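Local coordinates for protein pectate lyase (Bacillus, PDB 3VMW) that probably cleaves pectate, a polymer of galacturonate, by beta-elimination, as polysaccharide lyases of family 1 do, at residues N202-R207 and K224-T229. Residues are numbered along the deposited sequence; the frame is centred on the assembly and turned at random.
With ADA (alpha-D-galactopyranuronic acid), chain B; ADA (alpha-D-galactopyranuronic acid), chain C; ADA (alpha-D-galactopyranuronic acid), chain D; SO4 (sulfate ion), chain E.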
loop_
_atom_site.group_PDB
_atom_site.type_symbol
_atom_site.label_atom_id
_atom_site.label_comp_id
_atom_site.label_asym_id
_atom_site.label_seq_id
_atom_site.Cartn_x
_atom_site.Cartn_y
_atom_site.Cartn_z
ATOM N N ASN A 202 12.015 3.175 2.259
ATOM C CA ASN A 202 13.286 3.620 2.852
ATOM C C ASN A 202 13.426 3.170 4.310
ATOM O O ASN A 202 12.555 3.464 5.147
ATOM C CB ASN A 202 13.408 5.154 2.779
ATOM C CG ASN A 202 14.664 5.663 3.439
ATOM O OD1 ASN A 202 15.764 5.188 3.165
ATOM N ND2 ASN A 202 14.511 6.628 4.322
ATOM N N ASN A 203 14.514 2.467 4.600
ATOM C CA ASN A 203 14.821 2.051 5.967
ATOM C C ASN A 203 13.761 1.104 6.513
ATOM O O ASN A 203 13.114 1.385 7.527
ATOM C CB ASN A 203 14.992 3.245 6.919
ATOM C CG ASN A 203 15.585 2.811 8.290
ATOM O OD1 ASN A 203 16.374 1.876 8.341
ATOM N ND2 ASN A 203 15.171 3.469 9.390
ATOM N N LEU A 204 13.602 -0.025 5.826
ATOM C CA LEU A 204 12.569 -0.988 6.116
ATOM C C LEU A 204 13.275 -2.323 6.332
ATOM O O LEU A 204 14.386 -2.530 5.813
ATOM C CB LEU A 204 11.633 -1.140 4.909
ATOM C CG LEU A 204 10.983 0.171 4.409
ATOM C CD1 LEU A 204 10.218 -0.063 3.092
ATOM C CD2 LEU A 204 10.065 0.774 5.480
ATOM N N ASN A 205 12.640 -3.241 7.054
ATOM C CA ASN A 205 13.232 -4.570 7.213
ATOM C C ASN A 205 12.839 -5.530 6.104
ATOM O O ASN A 205 13.716 -6.169 5.493
ATOM C CB ASN A 205 12.891 -5.184 8.565
ATOM C CG ASN A 205 13.672 -6.454 8.834
ATOM O OD1 ASN A 205 13.088 -7.519 9.100
ATOM N ND2 ASN A 205 14.980 -6.356 8.781
ATOM N N SER A 206 11.537 -5.670 5.866
ATOM C CA SER A 206 11.066 -6.665 4.926
ATOM C C SER A 206 9.679 -6.318 4.379
ATOM O O SER A 206 9.069 -5.304 4.731
ATOM C CB SER A 206 11.026 -8.062 5.608
ATOM O OG SER A 206 9.962 -8.089 6.575
ATOM N N ARG A 207 9.208 -7.183 3.497
ATOM C CA ARG A 207 7.887 -7.105 2.897
ATOM C C ARG A 207 7.697 -5.891 2.017
ATOM O O ARG A 207 6.878 -5.014 2.334
ATOM C CB ARG A 207 6.780 -7.145 3.978
ATOM C CG ARG A 207 6.825 -8.419 4.805
ATOM C CD ARG A 207 5.550 -8.494 5.702
ATOM N NE ARG A 207 5.530 -9.717 6.489
ATOM C CZ ARG A 207 4.512 -10.056 7.277
ATOM N NH1 ARG A 207 3.479 -9.229 7.384
ATOM N NH2 ARG A 207 4.530 -11.201 7.946
ATOM N N LYS A 224 15.453 1.883 -0.790
ATOM C CA LYS A 224 16.702 2.323 -0.176
ATOM C C LYS A 224 16.828 1.808 1.241
ATOM O O LYS A 224 15.866 1.912 2.040
ATOM C CB LYS A 224 16.761 3.853 -0.140
ATOM C CG LYS A 224 18.043 4.462 0.450
ATOM C CD LYS A 224 17.867 5.991 0.505
ATOM C CE LYS A 224 19.090 6.701 1.026
ATOM N NZ LYS A 224 18.785 8.152 1.174
ATOM N N ASP A 225 17.998 1.256 1.543
ATOM C CA ASP A 225 18.319 0.848 2.910
ATOM C C ASP A 225 17.274 -0.141 3.411
ATOM O O ASP A 225 16.624 0.072 4.442
ATOM C CB ASP A 225 18.431 2.069 3.826
ATOM C CG ASP A 225 19.660 2.906 3.528
ATOM O OD1 ASP A 225 20.580 2.399 2.825
ATOM O OD2 ASP A 225 19.710 4.073 3.992
ATOM N N ILE A 226 17.093 -1.220 2.658
ATOM C CA ILE A 226 16.152 -2.267 3.080
ATOM C C ILE A 226 16.979 -3.367 3.737
ATOM O O ILE A 226 17.824 -3.996 3.102
ATOM C CB ILE A 226 15.375 -2.868 1.889
ATOM C CG1 ILE A 226 14.740 -1.774 1.018
ATOM C CG2 ILE A 226 14.321 -3.909 2.350
ATOM C CD1 ILE A 226 13.580 -1.135 1.590
ATOM N N ASN A 227 16.738 -3.600 5.010
ATOM C CA ASN A 227 17.659 -4.404 5.804
ATOM C C ASN A 227 17.719 -5.892 5.444
ATOM O O ASN A 227 18.816 -6.454 5.353
ATOM C CB ASN A 227 17.351 -4.241 7.287
ATOM C CG ASN A 227 18.395 -4.896 8.172
ATOM O OD1 ASN A 227 19.542 -4.460 8.201
ATOM N ND2 ASN A 227 17.991 -5.942 8.922
ATOM N N ASP A 228 16.565 -6.537 5.257
ATOM C CA ASP A 228 16.567 -8.004 5.058
ATOM C C ASP A 228 16.233 -8.405 3.633
ATOM O O ASP A 228 17.107 -8.893 2.917
ATOM C CB ASP A 228 15.648 -8.702 6.070
ATOM C CG ASP A 228 16.113 -10.109 6.391
ATOM O OD1 ASP A 228 17.282 -10.283 6.777
ATOM O OD2 ASP A 228 15.321 -11.045 6.212
ATOM N N THR A 229 15.012 -8.105 3.191
ATOM C CA THR A 229 14.558 -8.468 1.855
ATOM C C THR A 229 13.558 -7.448 1.348
ATOM O O THR A 229 12.902 -6.760 2.142
ATOM C CB THR A 229 13.872 -9.830 1.864
ATOM O OG1 THR A 229 12.756 -9.762 2.754
ATOM C CG2 THR A 229 14.832 -10.931 2.379
HETATM C C1 ADA B . 12.079 -13.517 10.660
HETATM C C2 ADA B . 11.152 -14.683 10.406
HETATM C C3 ADA B . 10.606 -14.627 9.022
HETATM C C4 ADA B . 9.901 -13.383 8.774
HETATM C C5 ADA B . 10.857 -12.251 8.982
HETATM C C6 ADA B . 10.250 -10.932 8.794
HETATM O O2 ADA B . 11.837 -15.888 10.644
HETATM O O3 ADA B . 9.823 -15.799 8.743
HETATM O O4 ADA B . 8.774 -13.255 9.696
HETATM O O5 ADA B . 11.433 -12.300 10.362
HETATM O O6B ADA B . 9.735 -10.598 7.704
HETATM O O6A ADA B . 10.261 -10.115 9.756
HETATM C C1 ADA C . 7.609 -12.637 9.244
HETATM C C2 ADA C . 6.543 -12.937 10.288
HETATM C C3 ADA C . 6.135 -14.371 10.252
HETATM C C4 ADA C . 5.735 -14.841 8.949
HETATM C C5 ADA C . 6.789 -14.507 7.898
HETATM C C6 ADA C . 6.433 -14.814 6.520
HETATM O O2 ADA C . 7.126 -12.628 11.517
HETATM O O3 ADA C . 5.026 -14.538 11.178
HETATM O O4 ADA C . 4.522 -14.171 8.598
HETATM O O5 ADA C . 7.219 -13.083 7.966
HETATM O O6B ADA C . 5.949 -15.937 6.226
HETATM O O6A ADA C . 6.684 -13.978 5.587
HETATM C C1 ADA D . 16.646 -12.604 9.299
HETATM C C2 ADA D . 15.759 -11.921 10.279
HETATM C C3 ADA D . 15.127 -12.847 11.223
HETATM C C4 ADA D . 14.498 -13.999 10.592
HETATM C C5 ADA D . 15.442 -14.645 9.614
HETATM C C6 ADA D . 14.764 -15.650 8.822
HETATM O O2 ADA D . 16.571 -10.972 10.936
HETATM O O3 ADA D . 14.189 -12.130 12.061
HETATM O O4 ADA D . 13.255 -13.656 9.889
HETATM O O5 ADA D . 15.974 -13.695 8.687
HETATM O O6B ADA D . 14.808 -15.608 7.570
HETATM O O6A ADA D . 14.116 -16.523 9.417
HETATM S S SO4 E . 1.145 -10.522 10.021
HETATM O O1 SO4 E . 0.811 -11.847 9.504
HETATM O O2 SO4 E . 2.589 -10.465 10.229
HETATM O O3 SO4 E . 0.706 -9.498 9.071
HETATM O O4 SO4 E . 0.462 -10.238 11.285
HETATM O O HOH W 1 17.884 5.449 4.934
HETATM O O HOH W 2 17.798 -0.346 7.158
HETATM O O HOH W 3 10.234 -9.419 1.886
#
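The side-chain amide of Asn205 and the carboxylate of Asp228 lie side by side with planes 21° apart, while the guanidinium of Arg207 meets ligands at its edge: the chain C galacturonate and a sulfate. Arg207 NH2 donates to ring O5 of that sugar at 3.3 Å; NH1 donates to O3 and NH2 to O2 of the sulfate, probably a guest from the crystallisation liquor. A chain extended from CG to NE carries the group that far; a leucine here would probably leave the chain C sugar and the anion without these N-H donors. Ser206 OG bonds O6B of the chain B sugar at 2.8 Å, whereas Asp228 OD2 forms a salt bridge with Lys262 and a hydrogen bond with Tyr269. Backbone hydrogen bonds join the two segments: Asn227 N meets Leu204 O at 2.7 Å, and Asn205 O accepts from both Asp228 N, on a lone pair, and Thr229 N. Leu204 CD1 packs on Ile226 CD1 at 3.8 Å. The pair exemplifies the stacked coils of a parallel beta-helix, the family's fold: 202-207 bonds through its backbone to Phe172, Asn174 and Thr178 of strands 171-175 and 177-181, and Ile226 leans on Val249 of strand 245-249.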